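Tudor and KH domain-containing protein homolog (Bombyx mori, PDB 5VQH) binds symmetrically dimethylated Siwi and Ago3 through its Tudor domain and takes part in primary piRNA biogenesis, which represses transposable elements during spermatogenesis. Local coordinates at residues P21-Y26 and V38-P43; K186-R191 and L214-D219; A141-L146 and K207-I212. One frame throughout, in Å; residues are numbered along the deposited sequence. Where two conformers were deposited one is given.

All three interactions lie in the mixed sheet of the OB-like (SN-like) half of this extended Tudor domain. Interaction 1 pairs the arms of the 23-30/35-40 hairpin, interaction 2 those of the 187-198/207-217 hairpin, and interaction 3 sets strand 142-146 parallel to 207-217, the strand it shares with interaction 2. Bonds from I23 and V25 to S190 and L188 stitch interactions 1 and 2 together; V38 and M142 do so for 1 and 3. Interaction 3 is buried and largely apolar apart from its backbone bonds. The other two are partly buried, with methyl-on-ring contacts and a bridging water at interaction 1, and charged side chains and another water at interaction 2.

Interaction 1: residues P21-Y26 and V38-P43; sequences PSIEVY and VQFVGP
Y26 and Q39 form an antiparallel hydrogen-bonded pair, Y26 N to Q39 O and Q39 N to Y26 O both measuring 2.9 Å, next to the non-hydrogen-bonded pair of V25 and F40. One more bond, V41 N to E24 O at 3.0 Å, continues the pairing past the end of strand 38-40. It is nearly straight (171° at the hydrogen), although the donor stands above the plane of the E24 carbonyl. A water that donates to both E24 O and V41 O gives the E24 oxygen a second grip.

On the side of V25 and F40, I23 CD1 is planted over the centre of the F40 ring, 3.7 Å from its centroid, a CH-pi contact. V25 CB meets V38 CB at 3.9 Å, and V38 also packs on C144 of the next strand. This is the hairpin 23-30/35-40, the first two long strands of the OB-like SN-like module that distinguishes an extended Tudor domain from a bare Tudor barrel.

Across the sheet, V41 has CG1 anti to its backbone N (chi1 175°), which leaves CG2 over one face of the Y26 ring, 3.9 Å from the centroid. W185 meets the same ring edge-to-face. The extended Q39 chain crosses Y26 at about a right angle, its amide plane turned 81° from the ring and OE1 4.0 Å from Y26 CB. Q39 NE2 is bonded to D115 O, and the side chain touches Y116 of the dimethylarginine pocket; the Q39 side chain lies about 7 Å from the bound dimethylarginine.

Interaction 2: residues K186-R191 and L214-D219; sequences KALVSR and LFDVTD
V189 and F215 grip each other through a reciprocal backbone pair, V189 N to F215 O at 2.8 Å and F215 N to V189 O at 2.7 Å. Their side chains emerge on the same face. With CG anti to its carbonyl carbon (chi1 -55°), the F215 ring reaches diagonally across to R191 on the neighbouring strand, two residues on from V189. R191 NH2 lies over one ring face toward the rim and NE comes 3.1 Å from F215 CE2, a cation-pi contact with CZ 4.3 Å from the centroid. The two planes, 51° apart, do not stack flat.

These strands, 187-198 and 207-217, form an antiparallel hairpin of the OB-like module. On its other face, L188 CD1 approaches L214 CD2 to 4.2 Å, and V25 of strand 23-30 packs on S190 and L214. L188 CD2 lies against the backbone of the partner strand, 3.4 Å from F215 O, and beside D216 CB.

K186 NZ makes a long salt bridge of 3.6 Å to D216 OD1, and a water links A187 O to V217 N. Further out, E222 of strand 222-224 pairs with R191 NH2 and packs on F215, probably steadying the cation over the ring.

Interaction 3: residues A141-L146 and K207-I212; sequences AMECFL and KEIPGI
F145 and G211 meet at the one parallel junction of an otherwise antiparallel sheet, where strand 142-146 runs beside 207-217. F145 N bonds to P210 O at 3.0 Å and I212 N returns to F145 O at 2.9 Å, so the two bonds of F145 straddle G211, as in a parallel pair. The carbonyl also receives a CA-H contact from G211.

The F145 ring folds back over the partner strand. Its CG lies between the backbone N and the carbonyl carbon (chi1 70°), which brings one ring face down on G211 CA, 3.4 Å from the centroid. A beta carbon on G211 would run into F145 CZ, and the lack of one allows this close fit. I209 O sits at the ring's edge near its plane, while I209 CG2 lies 4.0 Å from F145 CD2. An alanine in place of F145 would remove the ring, and G211 CA and I209 CG2 would probably be left facing a gap.

Such a parallel pairing is where an OB-fold barrel joins its third strand to its fifth, and the strand order here is consistent with that. C144 SG touches P210 CG at 4.1 Å and I212 CD1 at 3.9 Å, with F36 of strand 35-40 packed on C144. At the far end, L146 CD1 rests 3.6 Å from I212 O.

Interaction 1: residues P21-Y26 and V38-P43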
ATOM      1  N   PRO A  21     -18.386 -11.952   6.515  1.00 43.67           N
ATOM      2  CA  PRO A  21     -18.334 -11.025   7.648  1.00 38.83           C
ATOM      3  C   PRO A  21     -17.273  -9.936   7.462  1.00 37.52           C
ATOM      4  O   PRO A  21     -16.267 -10.128   6.766  1.00 35.70           O
ATOM      5  CB  PRO A  21     -17.916 -11.912   8.839  1.00 40.28           C
ATOM      6  CG  PRO A  21     -17.364 -13.167   8.223  1.00 44.36           C
ATOM      7  CD  PRO A  21     -18.067 -13.342   6.898  1.00 44.38           C
ATOM      8  N   SER A  22     -17.495  -8.815   8.115  1.00 32.41           N
ATOM      9  CA  SER A  22     -16.577  -7.759   8.097  1.00 33.80           C
ATOM     10  C   SER A  22     -15.316  -8.200   8.835  1.00 36.62           C
ATOM     11  O   SER A  22     -15.373  -9.082   9.701  1.00 35.60           O
ATOM     12  CB  SER A  22     -17.187  -6.593   8.826  1.00 34.59           C
ATOM     13  OG  SER A  22     -17.131  -6.843  10.213  1.00 37.38           O
ATOM     14  N   ILE A  23     -14.193  -7.550   8.522  1.00 35.14           N
ATOM     15  CA  ILE A  23     -12.923  -7.846   9.176  1.00 35.10           C
ATOM     16  C   ILE A  23     -12.217  -6.601   9.653  1.00 33.32           C
ATOM     17  O   ILE A  23     -12.641  -5.485   9.380  1.00 31.25           O
ATOM     18  CB  ILE A  23     -11.967  -8.634   8.264  1.00 35.93           C
ATOM     19  CG1 ILE A  23     -11.747  -7.904   6.957  1.00 37.85           C
ATOM     20  CG2 ILE A  23     -12.532 -10.011   7.993  1.00 37.85           C
ATOM     21  CD1 ILE A  23     -10.407  -8.242   6.358  1.00 42.93           C
ATOM     22  N   GLU A  24     -11.136  -6.810  10.385  1.00 33.16           N
ATOM     23  CA  GLU A  24     -10.382  -5.720  10.902  1.00 35.07           C
ATOM     24  C   GLU A  24      -9.082  -5.510  10.110  1.00 33.50           C
ATOM     25  O   GLU A  24      -8.372  -6.477   9.783  1.00 29.26           O
ATOM     26  CB  GLU A  24     -10.084  -5.978  12.348  1.00 41.74           C
ATOM     27  CG  GLU A  24     -10.781  -5.053  13.334  1.00 50.21           C
ATOM     28  CD  GLU A  24     -10.624  -5.574  14.749  1.00 58.98           C
ATOM     29  OE1 GLU A  24      -9.732  -5.044  15.489  1.00 55.97           O
ATOM     30  OE2 GLU A  24     -11.351  -6.572  15.068  1.00 62.07           O
ATOM     31  N   VAL A  25      -8.792  -4.237   9.822  1.00 30.03           N
ATOM     32  CA  VAL A  25      -7.679  -3.830   8.961  1.00 29.17           C
ATOM     33  C   VAL A  25      -7.065  -2.559   9.501  1.00 29.27           C
ATOM     34  O   VAL A  25      -7.721  -1.845  10.245  1.00 29.81           O
ATOM     35  CB  VAL A  25      -8.154  -3.512   7.537  1.00 28.97           C
ATOM     36  CG1 VAL A  25      -8.845  -4.705   6.903  1.00 30.29           C
ATOM     37  CG2 VAL A  25      -9.106  -2.332   7.515  1.00 28.28           C
ATOM     38  N   TYR A  26      -5.802  -2.308   9.153  1.00 29.77           N
ATOM     39  CA  TYR A  26      -5.158  -0.982   9.306  1.00 29.04           C
ATOM     40  C   TYR A  26      -5.043  -0.413   7.900  1.00 28.97           C
ATOM     41  O   TYR A  26      -4.707  -1.154   6.965  1.00 28.59           O
ATOM     42  CB  TYR A  26      -3.758  -1.094   9.856  1.00 28.16           C
ATOM     43  CG  TYR A  26      -3.627  -1.835  11.158  1.00 28.88           C
ATOM     44  CD1 TYR A  26      -4.139  -1.300  12.347  1.00 30.35           C
ATOM     45  CD2 TYR A  26      -2.960  -3.043  11.221  1.00 28.86           C
ATOM     46  CE1 TYR A  26      -4.033  -1.983  13.558  1.00 29.81           C
ATOM     47  CE2 TYR A  26      -2.813  -3.724  12.415  1.00 30.73           C
ATOM     48  CZ  TYR A  26      -3.342  -3.194  13.582  1.00 30.92           C
ATOM     49  OH  TYR A  26      -3.178  -3.877  14.754  1.00 32.39           O
ATOM     50  N   VAL A  38      -4.740  -1.643   2.540  1.00 24.51           N
ATOM     51  CA  VAL A  38      -4.935  -2.101   3.910  1.00 25.15           C
ATOM     52  C   VAL A  38      -4.064  -3.309   4.212  1.00 24.91           C
ATOM     53  O   VAL A  38      -3.631  -4.004   3.303  1.00 23.60           O
ATOM     54  CB  VAL A  38      -6.406  -2.407   4.238  1.00 25.27           C
ATOM     55  CG1 VAL A  38      -7.282  -1.266   3.791  1.00 27.31           C
ATOM     56  CG2 VAL A  38      -6.890  -3.641   3.531  1.00 26.66           C
ATOM     57  N   GLN A  39      -3.786  -3.493   5.499  1.00 26.93           N
ATOM     58  CA  GLN A  39      -3.155  -4.679   6.048  1.00 27.75           C
ATOM     59  C   GLN A  39      -4.156  -5.325   6.986  1.00 28.20           C
ATOM     60  O   GLN A  39      -4.906  -4.636   7.668  1.00 29.32           O
ATOM     61  CB  GLN A  39      -1.929  -4.307   6.846  1.00 28.89           C
ATOM     62  CG  GLN A  39      -0.906  -3.512   6.071  1.00 30.07           C
ATOM     63  CD  GLN A  39      -0.003  -2.741   6.985  1.00 31.49           C
ATOM     64  OE1 GLN A  39      -0.443  -2.187   7.999  1.00 33.60           O
ATOM     65  NE2 GLN A  39       1.258  -2.688   6.637  1.00 32.95           N
ATOM     66  N   PHE A  40      -4.196  -6.645   6.991  1.00 30.92           N
ATOM     67  CA  PHE A  40      -5.171  -7.398   7.792  1.00 32.15           C
ATOM     68  C   PHE A  40      -4.607  -7.486   9.189  1.00 30.56           C
ATOM     69  O   PHE A  40      -3.396  -7.683   9.370  1.00 30.60           O
ATOM     70  CB  PHE A  40      -5.399  -8.776   7.190  1.00 34.16           C
ATOM     71  CG  PHE A  40      -6.266  -8.765   5.953  1.00 37.51           C
ATOM     72  CD1 PHE A  40      -6.429  -7.630   5.192  1.00 42.04           C
ATOM     73  CD2 PHE A  40      -6.908  -9.893   5.549  1.00 41.61           C
ATOM     74  CE1 PHE A  40      -7.226  -7.632   4.065  1.00 39.42           C
ATOM     75  CE2 PHE A  40      -7.712  -9.902   4.419  1.00 41.87           C
ATOM     76  CZ  PHE A  40      -7.867  -8.775   3.680  1.00 38.79           C
ATOM     77  N   VAL A  41      -5.469  -7.249  10.169  1.00 29.55           N
ATOM     78  CA  VAL A  41      -5.076  -7.299  11.555  1.00 28.62           C
ATOM     79  C   VAL A  41      -4.953  -8.737  11.898  1.00 28.53           C
ATOM     80  O   VAL A  41      -5.857  -9.530  11.609  1.00 28.24           O
ATOM     81  CB  VAL A  41      -6.133  -6.715  12.472  1.00 33.16           C
ATOM     82  CG1 VAL A  41      -5.720  -6.911  13.910  1.00 33.86           C
ATOM     83  CG2 VAL A  41      -6.307  -5.220  12.207  1.00 37.07           C
ATOM     84  N   GLY A  42      -3.835  -9.092  12.509  1.00 29.12           N
ATOM     85  CA  GLY A  42      -3.569 -10.482  12.796  1.00 29.37           C
ATOM     86  C   GLY A  42      -2.108 -10.773  12.899  1.00 29.54           C
ATOM     87  O   GLY A  42      -1.303  -9.843  12.902  1.00 32.09           O
ATOM     88  N   PRO A  43      -1.756 -12.072  12.987  1.00 29.64           N
ATOM     89  CA  PRO A  43      -0.400 -12.453  13.374  1.00 30.18           C
ATOM     90  C   PRO A  43       0.702 -12.103  12.366  1.00 31.84           C
ATOM     91  O   PRO A  43       1.878 -12.005  12.769  1.00 32.23           O
ATOM     92  CB  PRO A  43      -0.507 -13.968  13.615  1.00 27.51           C
ATOM     93  CG  PRO A  43      -1.647 -14.393  12.782  1.00 28.28           C
ATOM     94  CD  PRO A  43      -2.622 -13.260  12.847  1.00 28.17           C
TER
HETATM   95  O   HOH W   1      -8.333  -9.186  10.360  1.00 45.26           O

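Interaction 2: residues K186-R191 and L214-D219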
ATOM      1  N   LYS A 186      -4.217   2.269  13.491  1.00 36.55           N
ATOM      2  CA  LYS A 186      -5.574   2.265  14.011  1.00 40.25           C
ATOM      3  C   LYS A 186      -6.446   1.192  13.310  1.00 37.65           C
ATOM      4  O   LYS A 186      -6.736   1.284  12.109  1.00 37.39           O
ATOM      5  CB  LYS A 186      -6.206   3.630  13.816  1.00 43.90           C
ATOM      6  CG  LYS A 186      -7.707   3.674  14.059  1.00 45.26           C
ATOM      7  CD  LYS A 186      -8.008   3.479  15.537  1.00 48.14           C
ATOM      8  CE  LYS A 186      -9.404   3.970  15.904  1.00 50.40           C
ATOM      9  NZ  LYS A 186      -9.490   4.203  17.368  1.00 50.12           N
ATOM     10  N   ALA A 187      -6.847   0.179  14.071  1.00 33.24           N
ATOM     11  CA  ALA A 187      -7.676  -0.891  13.564  1.00 33.87           C
ATOM     12  C   ALA A 187      -9.079  -0.388  13.216  1.00 35.00           C
ATOM     13  O   ALA A 187      -9.673   0.399  13.952  1.00 39.03           O
ATOM     14  CB  ALA A 187      -7.763  -1.979  14.592  1.00 33.17           C
ATOM     15  N   LEU A 188      -9.581  -0.803  12.070  1.00 33.14           N
ATOM     16  CA  LEU A 188     -10.903  -0.404  11.615  1.00 35.09           C
ATOM     17  C   LEU A 188     -11.623  -1.646  11.133  1.00 35.86           C
ATOM     18  O   LEU A 188     -10.975  -2.649  10.861  1.00 38.85           O
ATOM     19  CB  LEU A 188     -10.805   0.573  10.444  1.00 33.48           C
ATOM     20  CG  LEU A 188     -10.257   1.970  10.708  1.00 32.98           C
ATOM     21  CD1 LEU A 188     -10.078   2.692   9.405  1.00 33.10           C
ATOM     22  CD2 LEU A 188     -11.221   2.764  11.582  1.00 34.83           C
ATOM     23  N   VAL A 189     -12.942  -1.560  11.014  1.00 33.08           N
ATOM     24  CA  VAL A 189     -13.739  -2.633  10.491  1.00 31.78           C
ATOM     25  C   VAL A 189     -13.989  -2.361   9.046  1.00 30.66           C
ATOM     26  O   VAL A 189     -14.361  -1.256   8.699  1.00 34.12           O
ATOM     27  CB  VAL A 189     -15.048  -2.765  11.277  1.00 33.25           C
ATOM     28  CG1 VAL A 189     -15.977  -3.818  10.680  1.00 34.16           C
ATOM     29  CG2 VAL A 189     -14.689  -3.184  12.692  1.00 32.88           C
ATOM     30  N   SER A 190     -13.761  -3.373   8.207  1.00 30.71           N
ATOM     31  CA  SER A 190     -13.939  -3.291   6.765  1.00 29.12           C
ATOM     32  C   SER A 190     -14.999  -4.237   6.251  1.00 32.09           C
ATOM     33  O   SER A 190     -14.908  -5.431   6.487  1.00 35.02           O
ATOM     34  CB  SER A 190     -12.641  -3.687   6.088  1.00 26.94           C
ATOM     35  OG  SER A 190     -12.877  -3.816   4.703  1.00 26.35           O
ATOM     36  N   ARG A 191     -15.979  -3.738   5.514  1.00 35.36           N
ATOM     37  CA  ARG A 191     -16.993  -4.593   4.908  1.00 37.61           C
ATOM     38  C   ARG A 191     -16.832  -4.449   3.448  1.00 36.06           C
ATOM     39  O   ARG A 191     -16.837  -3.349   2.950  1.00 41.53           O
ATOM     40  CB  ARG A 191     -18.428  -4.151   5.239  1.00 42.83           C
ATOM     41  CG  ARG A 191     -18.731  -4.026   6.722  1.00 53.05           C
ATOM     42  CD  ARG A 191     -20.214  -3.784   7.080  1.00 58.54           C
ATOM     43  NE  ARG A 191     -20.220  -2.966   8.303  1.00 65.17           N
ATOM     44  CZ  ARG A 191     -20.047  -3.405   9.556  1.00 63.99           C
ATOM     45  NH1 ARG A 191     -19.945  -4.714   9.833  1.00 66.20           N
ATOM     46  NH2 ARG A 191     -20.005  -2.513  10.550  1.00 59.31           N
ATOM     47  N   LEU A 214     -15.443   1.447   5.546  1.00 28.56           N
ATOM     48  CA  LEU A 214     -14.635   1.378   6.703  1.00 29.89           C
ATOM     49  C   LEU A 214     -15.333   1.984   7.903  1.00 31.00           C
ATOM     50  O   LEU A 214     -15.916   3.063   7.805  1.00 29.95           O
ATOM     51  CB  LEU A 214     -13.346   2.131   6.430  1.00 30.69           C
ATOM     52  CG  LEU A 214     -12.321   1.460   5.529  1.00 30.32           C
ATOM     53  CD1 LEU A 214     -11.279   2.489   5.144  1.00 29.11           C
ATOM     54  CD2 LEU A 214     -11.665   0.334   6.300  1.00 32.05           C
ATOM     55  N   PHE A 215     -15.215   1.319   9.053  1.00 31.17           N
ATOM     56  CA  PHE A 215     -15.882   1.774  10.257  1.00 30.67           C
ATOM     57  C   PHE A 215     -14.914   1.851  11.425  1.00 32.97           C
ATOM     58  O   PHE A 215     -14.120   0.957  11.626  1.00 35.68           O
ATOM     59  CB  PHE A 215     -17.047   0.853  10.562  1.00 28.33           C
ATOM     60  CG  PHE A 215     -18.033   0.716   9.411  1.00 28.23           C
ATOM     61  CD1 PHE A 215     -19.136   1.542   9.317  1.00 27.69           C
ATOM     62  CD2 PHE A 215     -17.860  -0.251   8.434  1.00 28.16           C
ATOM     63  CE1 PHE A 215     -20.041   1.423   8.292  1.00 27.06           C
ATOM     64  CE2 PHE A 215     -18.749  -0.374   7.394  1.00 28.06           C
ATOM     65  CZ  PHE A 215     -19.848   0.463   7.326  1.00 29.36           C
ATOM     66  N   ASP A 216     -14.963   2.950  12.168  1.00 36.84           N
ATOM     67  CA  ASP A 216     -14.192   3.112  13.412  1.00 41.67           C
ATOM     68  C   ASP A 216     -15.149   2.744  14.519  1.00 41.95           C
ATOM     69  O   ASP A 216     -15.920   3.585  14.971  1.00 43.77           O
ATOM     70  CB  ASP A 216     -13.714   4.564  13.571  1.00 44.05           C
ATOM     71  CG  ASP A 216     -12.761   4.769  14.743  1.00 49.86           C
ATOM     72  OD1 ASP A 216     -12.595   3.840  15.567  1.00 48.80           O
ATOM     73  OD2 ASP A 216     -12.193   5.899  14.841  1.00 54.55           O
ATOM     74  N   VAL A 217     -15.122   1.470  14.918  1.00 43.31           N
ATOM     75  CA  VAL A 217     -16.136   0.905  15.788  1.00 44.94           C
ATOM     76  C   VAL A 217     -15.782   1.176  17.227  1.00 46.93           C
ATOM     77  O   VAL A 217     -14.634   1.173  17.585  1.00 44.32           O
ATOM     78  CB  VAL A 217     -16.289  -0.609  15.584  1.00 46.88           C
ATOM     79  CG1 VAL A 217     -17.514  -1.141  16.312  1.00 48.23           C
ATOM     80  CG2 VAL A 217     -16.460  -0.930  14.121  1.00 47.83           C
ATOM     81  N   THR A 218     -16.792   1.439  18.039  1.00 53.84           N
ATOM     82  CA  THR A 218     -16.612   1.568  19.473  1.00 56.25           C
ATOM     83  C   THR A 218     -17.890   1.119  20.186  1.00 54.76           C
ATOM     84  O   THR A 218     -18.746   0.465  19.596  1.00 50.45           O
ATOM     85  CB  THR A 218     -16.212   3.003  19.882  1.00 59.47           C
ATOM     86  OG1 THR A 218     -16.406   3.154  21.292  1.00 64.91           O
ATOM     87  CG2 THR A 218     -17.039   4.060  19.158  1.00 62.93           C
ATOM     88  N   ASP A 219     -17.998   1.464  21.461  1.00 61.16           N
ATOM     89  CA  ASP A 219     -19.160   1.110  22.286  1.00 61.50           C
ATOM     90  C   ASP A 219     -20.384   1.973  21.956  1.00 53.76           C
ATOM     91  O   ASP A 219     -21.489   1.454  21.820  1.00 45.64           O
ATOM     92  CB  ASP A 219     -18.764   1.210  23.758  1.00 67.59           C
ATOM     93  CG  ASP A 219     -17.534   0.373  24.064  1.00 73.70           C
ATOM     94  OD1 ASP A 219     -17.715  -0.851  24.245  1.00 73.46           O
ATOM     95  OD2 ASP A 219     -16.400   0.924  24.060  1.00 72.33           O
TER
HETATM   96  O   HOH W   2     -12.234   0.283  14.772  1.00 39.73           O

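Interaction 3: residues A141-L146 and K207-I212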
ATOM      1  N   ALA A 141       0.265  -5.547   1.830  1.00 28.47           N
ATOM      2  CA  ALA A 141      -0.629  -4.437   1.375  1.00 28.68           C
ATOM      3  C   ALA A 141      -1.643  -4.878   0.345  1.00 28.45           C
ATOM      4  O   ALA A 141      -1.226  -5.380  -0.658  1.00 29.85           O
ATOM      5  CB  ALA A 141       0.191  -3.286   0.810  1.00 28.25           C
ATOM      6  N   MET A 142      -2.946  -4.720   0.617  1.00 29.67           N
ATOM      7  CA  MET A 142      -4.020  -5.056  -0.319  0.50 30.45           C
ATOM      8  C   MET A 142      -4.642  -3.759  -0.864  1.00 31.71           C
ATOM      9  O   MET A 142      -5.152  -2.948  -0.098  1.00 33.76           O
ATOM     10  CB  MET A 142      -5.105  -5.888   0.389  0.50 31.80           C
ATOM     11  CG  MET A 142      -4.601  -7.016   1.304  0.50 32.44           C
ATOM     12  SD  MET A 142      -3.262  -7.947   0.540  0.50 33.92           S
ATOM     13  CE  MET A 142      -4.076  -8.450  -0.981  0.50 32.16           C
ATOM     14  N   GLU A 143      -4.602  -3.550  -2.171  1.00 30.63           N
ATOM     15  CA  GLU A 143      -5.258  -2.373  -2.745  1.00 31.73           C
ATOM     16  C   GLU A 143      -6.787  -2.366  -2.514  1.00 27.88           C
ATOM     17  O   GLU A 143      -7.433  -3.363  -2.685  1.00 26.68           O
ATOM     18  CB  GLU A 143      -4.977  -2.302  -4.238  1.00 33.06           C
ATOM     19  CG  GLU A 143      -5.030  -0.891  -4.793  1.00 37.28           C
ATOM     20  CD  GLU A 143      -5.023  -0.895  -6.298  1.00 40.13           C
ATOM     21  OE1 GLU A 143      -4.201  -1.620  -6.864  1.00 46.70           O
ATOM     22  OE2 GLU A 143      -5.838  -0.194  -6.918  1.00 46.74           O
ATOM     23  N   CYS A 144      -7.362  -1.233  -2.153  1.00 26.89           N
ATOM     24  CA  CYS A 144      -8.807  -1.118  -2.085  1.00 27.37           C
ATOM     25  C   CYS A 144      -9.310   0.216  -2.637  1.00 28.43           C
ATOM     26  O   CYS A 144      -8.556   1.109  -2.994  1.00 25.80           O
ATOM     27  CB  CYS A 144      -9.272  -1.217  -0.644  1.00 29.95           C
ATOM     28  SG  CYS A 144      -8.710  -2.629   0.331  1.00 29.24           S
ATOM     29  N   PHE A 145     -10.624   0.331  -2.708  1.00 29.69           N
ATOM     30  CA  PHE A 145     -11.256   1.615  -2.919  1.00 29.02           C
ATOM     31  C   PHE A 145     -12.495   1.646  -2.066  1.00 27.54           C
ATOM     32  O   PHE A 145     -12.931   0.620  -1.592  1.00 23.90           O
ATOM     33  CB  PHE A 145     -11.570   1.834  -4.403  1.00 29.22           C
ATOM     34  CG  PHE A 145     -12.664   0.979  -4.931  1.00 29.59           C
ATOM     35  CD1 PHE A 145     -13.970   1.443  -4.954  1.00 31.12           C
ATOM     36  CD2 PHE A 145     -12.402  -0.279  -5.414  1.00 28.68           C
ATOM     37  CE1 PHE A 145     -14.996   0.647  -5.441  1.00 29.88           C
ATOM     38  CE2 PHE A 145     -13.425  -1.082  -5.888  1.00 28.49           C
ATOM     39  CZ  PHE A 145     -14.719  -0.622  -5.909  1.00 28.36           C
ATOM     40  N   LEU A 146     -13.039   2.835  -1.861  1.00 29.35           N
ATOM     41  CA  LEU A 146     -14.095   3.026  -0.878  1.00 28.79           C
ATOM     42  C   LEU A 146     -15.381   2.884  -1.619  1.00 28.07           C
ATOM     43  O   LEU A 146     -15.544   3.485  -2.643  1.00 31.30           O
ATOM     44  CB  LEU A 146     -13.996   4.405  -0.244  1.00 29.29           C
ATOM     45  CG  LEU A 146     -14.625   4.449   1.146  1.00 33.25           C
ATOM     46  CD1 LEU A 146     -13.728   3.814   2.196  1.00 33.64           C
ATOM     47  CD2 LEU A 146     -14.926   5.877   1.552  1.00 35.93           C
ATOM     48  N   LYS A 207      -8.369 -10.496 -11.680  1.00 40.40           N
ATOM     49  CA  LYS A 207      -8.232 -10.131 -10.284  1.00 42.03           C
ATOM     50  C   LYS A 207      -9.327  -9.139  -9.981  1.00 37.88           C
ATOM     51  O   LYS A 207      -9.900  -8.533 -10.866  1.00 41.98           O
ATOM     52  CB  LYS A 207      -6.880  -9.483  -9.990  1.00 47.78           C
ATOM     53  CG  LYS A 207      -5.634 -10.339 -10.164  1.00 53.09           C
ATOM     54  CD  LYS A 207      -4.389  -9.451 -10.042  1.00 60.46           C
ATOM     55  CE  LYS A 207      -3.100 -10.118 -10.527  1.00 67.16           C
ATOM     56  NZ  LYS A 207      -2.632 -11.220  -9.624  1.00 71.36           N
ATOM     57  N   GLU A 208      -9.605  -8.984  -8.707  1.00 37.75           N
ATOM     58  CA  GLU A 208     -10.684  -8.158  -8.226  1.00 38.33           C
ATOM     59  C   GLU A 208     -10.192  -7.309  -7.084  1.00 37.33           C
ATOM     60  O   GLU A 208      -9.758  -7.841  -6.047  1.00 41.47           O
ATOM     61  CB  GLU A 208     -11.820  -9.039  -7.701  1.00 39.07           C
ATOM     62  CG  GLU A 208     -12.782  -9.431  -8.774  1.00 40.73           C
ATOM     63  CD  GLU A 208     -13.906 -10.301  -8.274  1.00 44.29           C
ATOM     64  OE1 GLU A 208     -14.108 -10.351  -7.040  1.00 43.82           O
ATOM     65  OE2 GLU A 208     -14.607 -10.904  -9.145  1.00 45.26           O
ATOM     66  N   ILE A 209     -10.272  -5.997  -7.263  1.00 34.44           N
ATOM     67  CA  ILE A 209      -9.988  -5.056  -6.201  1.00 31.74           C
ATOM     68  C   ILE A 209     -11.273  -4.879  -5.401  1.00 27.87           C
ATOM     69  O   ILE A 209     -12.282  -4.642  -5.979  1.00 26.87           O
ATOM     70  CB  ILE A 209      -9.626  -3.680  -6.761  1.00 32.79           C
ATOM     71  CG1 ILE A 209      -8.522  -3.764  -7.806  1.00 32.86           C
ATOM     72  CG2 ILE A 209      -9.240  -2.724  -5.648  1.00 32.36           C
ATOM     73  CD1 ILE A 209      -7.255  -4.377  -7.326  1.00 35.45           C
ATOM     74  N   PRO A 210     -11.221  -4.942  -4.072  1.00 27.21           N
ATOM     75  CA  PRO A 210     -12.422  -4.691  -3.280  1.00 27.61           C
ATOM     76  C   PRO A 210     -12.778  -3.228  -2.989  1.00 28.31           C
ATOM     77  O   PRO A 210     -11.950  -2.410  -2.581  1.00 26.47           O
ATOM     78  CB  PRO A 210     -12.141  -5.422  -1.962  1.00 27.20           C
ATOM     79  CG  PRO A 210     -10.664  -5.433  -1.851  1.00 28.16           C
ATOM     80  CD  PRO A 210     -10.100  -5.410  -3.243  1.00 27.61           C
ATOM     81  N   GLY A 211     -14.056  -2.952  -3.194  1.00 31.03           N
ATOM     82  CA  GLY A 211     -14.710  -1.736  -2.755  1.00 32.31           C
ATOM     83  C   GLY A 211     -15.313  -1.937  -1.395  1.00 32.36           C
ATOM     84  O   GLY A 211     -16.267  -2.682  -1.242  1.00 33.35           O
ATOM     85  N   ILE A 212     -14.738  -1.274  -0.403  1.00 33.23           N
ATOM     86  CA  ILE A 212     -15.056  -1.557   0.978  1.00 32.04           C
ATOM     87  C   ILE A 212     -15.586  -0.330   1.647  1.00 33.37           C
ATOM     88  O   ILE A 212     -15.394   0.778   1.151  1.00 32.03           O
ATOM     89  CB  ILE A 212     -13.833  -1.958   1.780  1.00 29.41           C
ATOM     90  CG1 ILE A 212     -12.902  -0.792   1.923  1.00 31.50           C
ATOM     91  CG2 ILE A 212     -13.121  -3.084   1.100  1.00 30.85           C
ATOM     92  CD1 ILE A 212     -11.598  -1.204   2.555  1.00 35.72           C
TER